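Local atomic coordinates of succinylglutamate desuccinylase (Vibrio parahaemolyticus, PDB entry 2BCO), a protein that probably hydrolyses N-succinylglutamate to succinate and glutamate with the help of one zinc ion, the last step of arginine breakdown by the AST pathway. Residues A[44-49]-A[85-90]; A[148-153]-A[179-184]. All blocks are in the same frame, centred on the assembly; numbering follows the deposited sequence.

Interaction 1. Residues A[44-49]-A[85-90]; sequences VIPENP and QKVDAR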
loop_
_atom_site.group_PDB
_atom_site.type_symbol
_atom_site.label_atom_id
_atom_site.label_comp_id
_atom_site.label_asym_id
_atom_site.label_seq_id
_atom_site.Cartn_x
_atom_site.Cartn_y
_atom_site.Cartn_z
ATOM N N VAL A 44 -0.232 -13.183 13.237
ATOM C CA VAL A 44 -1.326 -13.324 14.185
ATOM C C VAL A 44 -2.266 -14.373 13.608
ATOM O O VAL A 44 -2.804 -14.206 12.516
ATOM C CB VAL A 44 -2.067 -11.978 14.388
ATOM C CG1 VAL A 44 -3.142 -12.117 15.449
ATOM C CG2 VAL A 44 -1.075 -10.904 14.800
ATOM N N ILE A 45 -2.438 -15.468 14.339
ATOM C CA ILE A 45 -3.299 -16.560 13.904
ATOM C C ILE A 45 -4.538 -16.638 14.795
ATOM O O ILE A 45 -4.436 -16.544 16.018
ATOM C CB ILE A 45 -2.542 -17.910 13.972
ATOM C CG1 ILE A 45 -1.296 -17.850 13.081
ATOM C CG2 ILE A 45 -3.463 -19.058 13.552
ATOM C CD1 ILE A 45 -0.444 -19.106 13.121
ATOM N N PRO A 46 -5.724 -16.800 14.188
ATOM C CA PRO A 46 -6.983 -16.891 14.932
ATOM C C PRO A 46 -7.088 -18.190 15.732
ATOM O O PRO A 46 -6.444 -19.186 15.412
ATOM C CB PRO A 46 -8.041 -16.825 13.835
ATOM C CG PRO A 46 -7.349 -16.138 12.708
ATOM C CD PRO A 46 -5.987 -16.757 12.743
ATOM N N GLU A 47 -7.914 -18.174 16.768
ATOM C CA GLU A 47 -8.111 -19.352 17.600
ATOM C C GLU A 47 -8.729 -20.504 16.810
ATOM O O GLU A 47 -8.327 -21.654 16.975
ATOM C CB GLU A 47 -9.018 -19.010 18.782
ATOM C CG GLU A 47 -9.380 -20.202 19.652
ATOM C CD GLU A 47 -10.441 -19.861 20.675
ATOM O OE1 GLU A 47 -11.520 -19.378 20.271
ATOM O OE2 GLU A 47 -10.199 -20.080 21.880
ATOM N N ASN A 48 -9.702 -20.190 15.957
ATOM C CA ASN A 48 -10.384 -21.205 15.154
ATOM C C ASN A 48 -10.262 -20.992 13.644
ATOM O O ASN A 48 -11.183 -20.480 13.002
ATOM C CB ASN A 48 -11.870 -21.261 15.523
ATOM C CG ASN A 48 -12.625 -22.325 14.740
ATOM O OD1 ASN A 48 -12.380 -23.522 14.903
ATOM N ND2 ASN A 48 -13.541 -21.891 13.879
ATOM N N PRO A 49 -9.129 -21.392 13.053
ATOM C CA PRO A 49 -8.943 -21.221 11.610
ATOM C C PRO A 49 -9.860 -22.145 10.810
ATOM O O PRO A 49 -10.134 -23.267 11.233
ATOM C CB PRO A 49 -7.469 -21.574 11.408
ATOM C CG PRO A 49 -6.849 -21.304 12.750
ATOM C CD PRO A 49 -7.884 -21.848 13.690
ATOM N N GLN A 85 -9.197 -6.261 20.667
ATOM C CA GLN A 85 -9.453 -6.433 19.246
ATOM C C GLN A 85 -9.714 -7.903 18.968
ATOM O O GLN A 85 -8.891 -8.767 19.281
ATOM C CB GLN A 85 -8.256 -5.952 18.419
ATOM C CG GLN A 85 -8.365 -6.231 16.919
ATOM C CD GLN A 85 -9.603 -5.617 16.291
ATOM O OE1 GLN A 85 -9.830 -4.412 16.388
ATOM N NE2 GLN A 85 -10.413 -6.450 15.637
ATOM N N LYS A 86 -10.871 -8.187 18.390
ATOM C CA LYS A 86 -11.234 -9.557 18.067
ATOM C C LYS A 86 -10.470 -9.977 16.810
ATOM O O LYS A 86 -10.449 -9.249 15.809
ATOM C CB LYS A 86 -12.748 -9.646 17.838
ATOM C CG LYS A 86 -13.252 -11.008 17.401
ATOM C CD LYS A 86 -14.730 -10.937 17.030
ATOM C CE LYS A 86 -15.173 -12.140 16.214
ATOM N NZ LYS A 86 -15.139 -13.399 16.999
ATOM N N VAL A 87 -9.833 -11.142 16.859
ATOM C CA VAL A 87 -9.074 -11.621 15.713
ATOM C C VAL A 87 -9.763 -12.804 15.059
ATOM O O VAL A 87 -10.012 -13.822 15.700
ATOM C CB VAL A 87 -7.654 -12.018 16.119
ATOM C CG1 VAL A 87 -6.889 -12.501 14.911
ATOM C CG2 VAL A 87 -6.950 -10.829 16.737
ATOM N N ASP A 88 -10.059 -12.666 13.774
ATOM C CA ASP A 88 -10.740 -13.721 13.042
ATOM C C ASP A 88 -9.986 -14.111 11.772
ATOM O O ASP A 88 -10.219 -15.169 11.200
ATOM C CB ASP A 88 -12.148 -13.260 12.677
ATOM C CG ASP A 88 -13.080 -14.412 12.412
ATOM O OD1 ASP A 88 -13.570 -15.014 13.394
ATOM O OD2 ASP A 88 -13.313 -14.724 11.225
ATOM N N ALA A 89 -9.086 -13.251 11.325
ATOM C CA ALA A 89 -8.320 -13.536 10.124
ATOM C C ALA A 89 -6.854 -13.732 10.479
ATOM O O ALA A 89 -6.361 -13.153 11.442
ATOM C CB ALA A 89 -8.466 -12.394 9.127
ATOM N N ARG A 90 -6.166 -14.565 9.712
ATOM C CA ARG A 90 -4.747 -14.802 9.931
ATOM C C ARG A 90 -4.057 -13.583 9.320
ATOM O O ARG A 90 -4.355 -13.209 8.188
ATOM C CB ARG A 90 -4.322 -16.094 9.228
ATOM C CG ARG A 90 -2.836 -16.409 9.317
ATOM C CD ARG A 90 -2.579 -17.881 9.042
ATOM N NE ARG A 90 -1.162 -18.171 8.854
ATOM C CZ ARG A 90 -0.559 -18.212 7.671
ATOM N NH1 ARG A 90 -1.246 -17.979 6.563
ATOM N NH2 ARG A 90 0.732 -18.499 7.597
HETATM O O HOH W 1 -9.605 -15.950 17.394
HETATM O O HOH W 2 -11.418 -17.609 11.692
#
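CG1 of Val44 and CG1 of Val87 each stand opposite their own main-chain N (chi1 -176° and -180°), and these two methyls meet at 3.8 Å as the side chains cross obliquely. The same CG1 of Val87 also turns toward Pro46, whose pyrrolidine ring fits closely against the backbone that runs from Asp88 to Arg90. There CG of Pro46 lies 3.3 Å from the carbonyl carbon of Ala89 and 3.4 Å from O of Asp88, while its CD rests 3.6 Å from CA of Arg90. No direct hydrogen bond joins the segments. Just ahead of the proline, O of Val44 receives a CA-H...O contact from Arg90 CA, 3.3 Å away. Beyond the proline, water takes over: one molecule accepts from Glu47 N and donates to Val87 O at 2.8 Å, and a second donates to O of both Asn48 and Asp88. Arg90 leaves the backbone extended, its CD passing 4.2 Å from CG1 of Ile45, which sits at the guanidinium edge. That head is held elsewhere, by a salt bridge from NE to Glu43 and hydrogen bonds from NH1 to Asn55 and to Phe140 O. The contact thus marks where strand 41-45 runs out into a turn and strand 90-95, its antiparallel partner, begins; Val44 and Cys91 share a backbone bond there, Ile80 of helix 68-81 packs on both valines, and Ile245 at the end of helix 235-245 touches Val87.

Interaction 2. Residues A[148-153]-A[179-184]; sequences TRWHLD and KALVDF
The backbone bond from Phe184 N to Ala180 O, 2.9 Å long, forms one turn of helix 179-188 just where Trp150 touches it: CH2 of the indole lies 3.7 Å from that same Ala180 O. This is helix-on-strand packing within the alpha/beta catalytic domain of the zinc-exopeptidase clan. The local axes run 11.1 Å apart and at 31°, a gap bridged by Trp150 and Leu152 from the strand and by Leu181 and Phe184 from the helix. The outer rim of the six-membered ring meets the helix, with CZ2 3.7 Å from Ala180 CB and CZ3 3.8 Å from Leu181 CD1. At its edge, near the ring plane, stands CB of Phe184. With CG opposite the main-chain N (chi1 174°), the phenyl ring of Phe184 reaches toward the strand and meets the Leu152 side chain coming the other way, CE2 at 3.8 Å from CD2. Leu241 and Leu244 of helix 235-245 also pack on Leu152, extending the apolar layer. The alternate residues, His151 and Asp153, serve polar partners instead: both bond Ser59 OG, and Asp153 OD1 bonds NE2 of the zinc ligand His155, a second-shell link to the metal site. In its own plane the indole also meets its near sequence neighbours: Thr148 O lies 3.2 Å from CD1 of Trp150, and CD1 of Leu152 lies 3.9 Å from CE3.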
loop_
_atom_site.group_PDB
_atom_site.type_symbol
_atom_site.label_atom_id
_atom_site.label_comp_id
_atom_site.label_asym_id
_atom_site.label_seq_id
_atom_site.Cartn_x
_atom_site.Cartn_y
_atom_site.Cartn_z
ATOM N N THR A 148 -8.421 -16.619 -0.447
ATOM C CA THR A 148 -8.305 -16.112 0.913
ATOM C C THR A 148 -7.205 -15.051 1.059
ATOM O O THR A 148 -7.150 -14.350 2.060
ATOM C CB THR A 148 -7.963 -17.250 1.894
ATOM O OG1 THR A 148 -6.574 -17.598 1.755
ATOM C CG2 THR A 148 -8.821 -18.485 1.594
ATOM N N ARG A 149 -6.345 -14.921 0.057
ATOM C CA ARG A 149 -5.223 -13.989 0.139
ATOM C C ARG A 149 -5.463 -12.486 -0.041
ATOM O O ARG A 149 -6.090 -12.038 -1.009
ATOM C CB ARG A 149 -4.141 -14.448 -0.826
ATOM C CG ARG A 149 -3.678 -15.865 -0.567
ATOM C CD ARG A 149 -2.865 -16.379 -1.729
ATOM N NE ARG A 149 -2.582 -17.808 -1.630
ATOM C CZ ARG A 149 -2.092 -18.528 -2.635
ATOM N NH1 ARG A 149 -1.842 -17.940 -3.799
ATOM N NH2 ARG A 149 -1.846 -19.826 -2.478
ATOM N N TRP A 150 -4.922 -11.720 0.906
ATOM C CA TRP A 150 -5.022 -10.262 0.911
ATOM C C TRP A 150 -3.669 -9.643 1.234
ATOM O O TRP A 150 -2.905 -10.181 2.027
ATOM C CB TRP A 150 -6.000 -9.764 1.982
ATOM C CG TRP A 150 -7.447 -10.063 1.743
ATOM C CD1 TRP A 150 -8.039 -11.288 1.711
ATOM C CD2 TRP A 150 -8.499 -9.099 1.580
ATOM N NE1 TRP A 150 -9.398 -11.150 1.562
ATOM C CE2 TRP A 150 -9.709 -9.824 1.492
ATOM C CE3 TRP A 150 -8.538 -7.700 1.547
ATOM C CZ2 TRP A 150 -10.948 -9.188 1.320
ATOM C CZ3 TRP A 150 -9.777 -7.069 1.383
ATOM C CH2 TRP A 150 -10.963 -7.814 1.290
ATOM N N HIS A 151 -3.383 -8.506 0.620
ATOM C CA HIS A 151 -2.154 -7.791 0.904
ATOM C C HIS A 151 -2.440 -6.305 0.834
ATOM O O HIS A 151 -2.696 -5.751 -0.231
ATOM C CB HIS A 151 -1.031 -8.135 -0.076
ATOM C CG HIS A 151 0.279 -7.495 0.281
ATOM N ND1 HIS A 151 1.443 -7.728 -0.417
ATOM C CD2 HIS A 151 0.603 -6.633 1.276
ATOM C CE1 HIS A 151 2.429 -7.037 0.130
ATOM N NE2 HIS A 151 1.947 -6.363 1.158
ATOM N N LEU A 152 -2.408 -5.672 1.994
ATOM C CA LEU A 152 -2.643 -4.247 2.102
ATOM C C LEU A 152 -1.323 -3.589 2.498
ATOM O O LEU A 152 -0.860 -3.732 3.631
ATOM C CB LEU A 152 -3.717 -3.976 3.159
ATOM C CG LEU A 152 -5.200 -4.170 2.817
ATOM C CD1 LEU A 152 -5.421 -5.370 1.931
ATOM C CD2 LEU A 152 -5.972 -4.336 4.103
ATOM N N ASP A 153 -0.710 -2.895 1.544
ATOM C CA ASP A 153 0.554 -2.197 1.774
ATOM C C ASP A 153 0.239 -0.735 2.090
ATOM O O ASP A 153 -0.194 0.015 1.213
ATOM C CB ASP A 153 1.439 -2.264 0.527
ATOM C CG ASP A 153 2.833 -1.747 0.794
ATOM O OD1 ASP A 153 3.560 -1.404 -0.160
ATOM O OD2 ASP A 153 3.206 -1.694 1.980
ATOM N N LYS A 179 -14.913 -8.200 -5.261
ATOM C CA LYS A 179 -16.060 -7.544 -4.665
ATOM C C LYS A 179 -15.712 -7.187 -3.217
ATOM O O LYS A 179 -16.012 -6.098 -2.747
ATOM C CB LYS A 179 -17.264 -8.494 -4.692
ATOM C CG LYS A 179 -18.548 -7.897 -4.139
ATOM C CD LYS A 179 -19.150 -6.918 -5.130
ATOM C CE LYS A 179 -20.453 -6.347 -4.624
ATOM N NZ LYS A 179 -21.051 -5.432 -5.628
ATOM N N ALA A 180 -15.076 -8.116 -2.510
ATOM C CA ALA A 180 -14.707 -7.873 -1.118
ATOM C C ALA A 180 -13.697 -6.738 -0.998
ATOM O O ALA A 180 -13.826 -5.882 -0.121
ATOM C CB ALA A 180 -14.150 -9.138 -0.499
ATOM N N LEU A 181 -12.695 -6.723 -1.878
ATOM C CA LEU A 181 -11.685 -5.667 -1.843
ATOM C C LEU A 181 -12.306 -4.292 -2.051
ATOM O O LEU A 181 -11.974 -3.353 -1.334
ATOM C CB LEU A 181 -10.613 -5.889 -2.909
ATOM C CG LEU A 181 -9.512 -4.819 -2.885
ATOM C CD1 LEU A 181 -8.658 -4.996 -1.620
ATOM C CD2 LEU A 181 -8.652 -4.915 -4.116
ATOM N N VAL A 182 -13.193 -4.181 -3.039
ATOM C CA VAL A 182 -13.871 -2.922 -3.345
ATOM C C VAL A 182 -14.779 -2.514 -2.193
ATOM O O VAL A 182 -14.827 -1.344 -1.824
ATOM C CB VAL A 182 -14.701 -3.032 -4.648
ATOM C CG1 VAL A 182 -15.603 -1.810 -4.810
ATOM C CG2 VAL A 182 -13.762 -3.132 -5.839
ATOM N N ASP A 183 -15.501 -3.474 -1.624
ATOM C CA ASP A 183 -16.359 -3.174 -0.483
ATOM C C ASP A 183 -15.493 -2.625 0.650
ATOM O O ASP A 183 -15.931 -1.755 1.405
ATOM C CB ASP A 183 -17.084 -4.436 0.014
ATOM C CG ASP A 183 -18.315 -4.768 -0.806
ATOM O OD1 ASP A 183 -18.881 -5.869 -0.599
ATOM O OD2 ASP A 183 -18.720 -3.933 -1.651
ATOM N N PHE A 184 -14.274 -3.153 0.771
ATOM C CA PHE A 184 -13.350 -2.714 1.815
ATOM C C PHE A 184 -12.989 -1.261 1.593
ATOM O O PHE A 184 -13.019 -0.466 2.530
ATOM C CB PHE A 184 -12.064 -3.552 1.815
ATOM C CG PHE A 184 -11.007 -3.047 2.770
ATOM C CD1 PHE A 184 -11.228 -3.047 4.148
ATOM C CD2 PHE A 184 -9.814 -2.516 2.292
ATOM C CE1 PHE A 184 -10.268 -2.529 5.034
ATOM C CE2 PHE A 184 -8.841 -1.992 3.173
ATOM C CZ PHE A 184 -9.078 -1.997 4.542
#

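Starting from the N terminus, the chain reaches interaction 1 first: it leaves strand 41-45, forms strand 55-60 and helix 68-81, and returns at 85-90 to enter strand 90-95, closing a loop of 35 residues. Interaction 2 opens only later, with strand 149-157, and closes after strand 165-169 at helix 179-188. The two loops are therefore consecutive and neither nest nor cross. The centres of interactions 1 and 2 are about 17 Å apart, and their nearest atoms about 7 Å. Strand 55-60 stands between strands 90-95 and 149-157, parallel to both. Helix 235-245 borders each contact. Interaction 1 joins strand ends, whereas interaction 2 packs a helix on a strand, nearer the zinc.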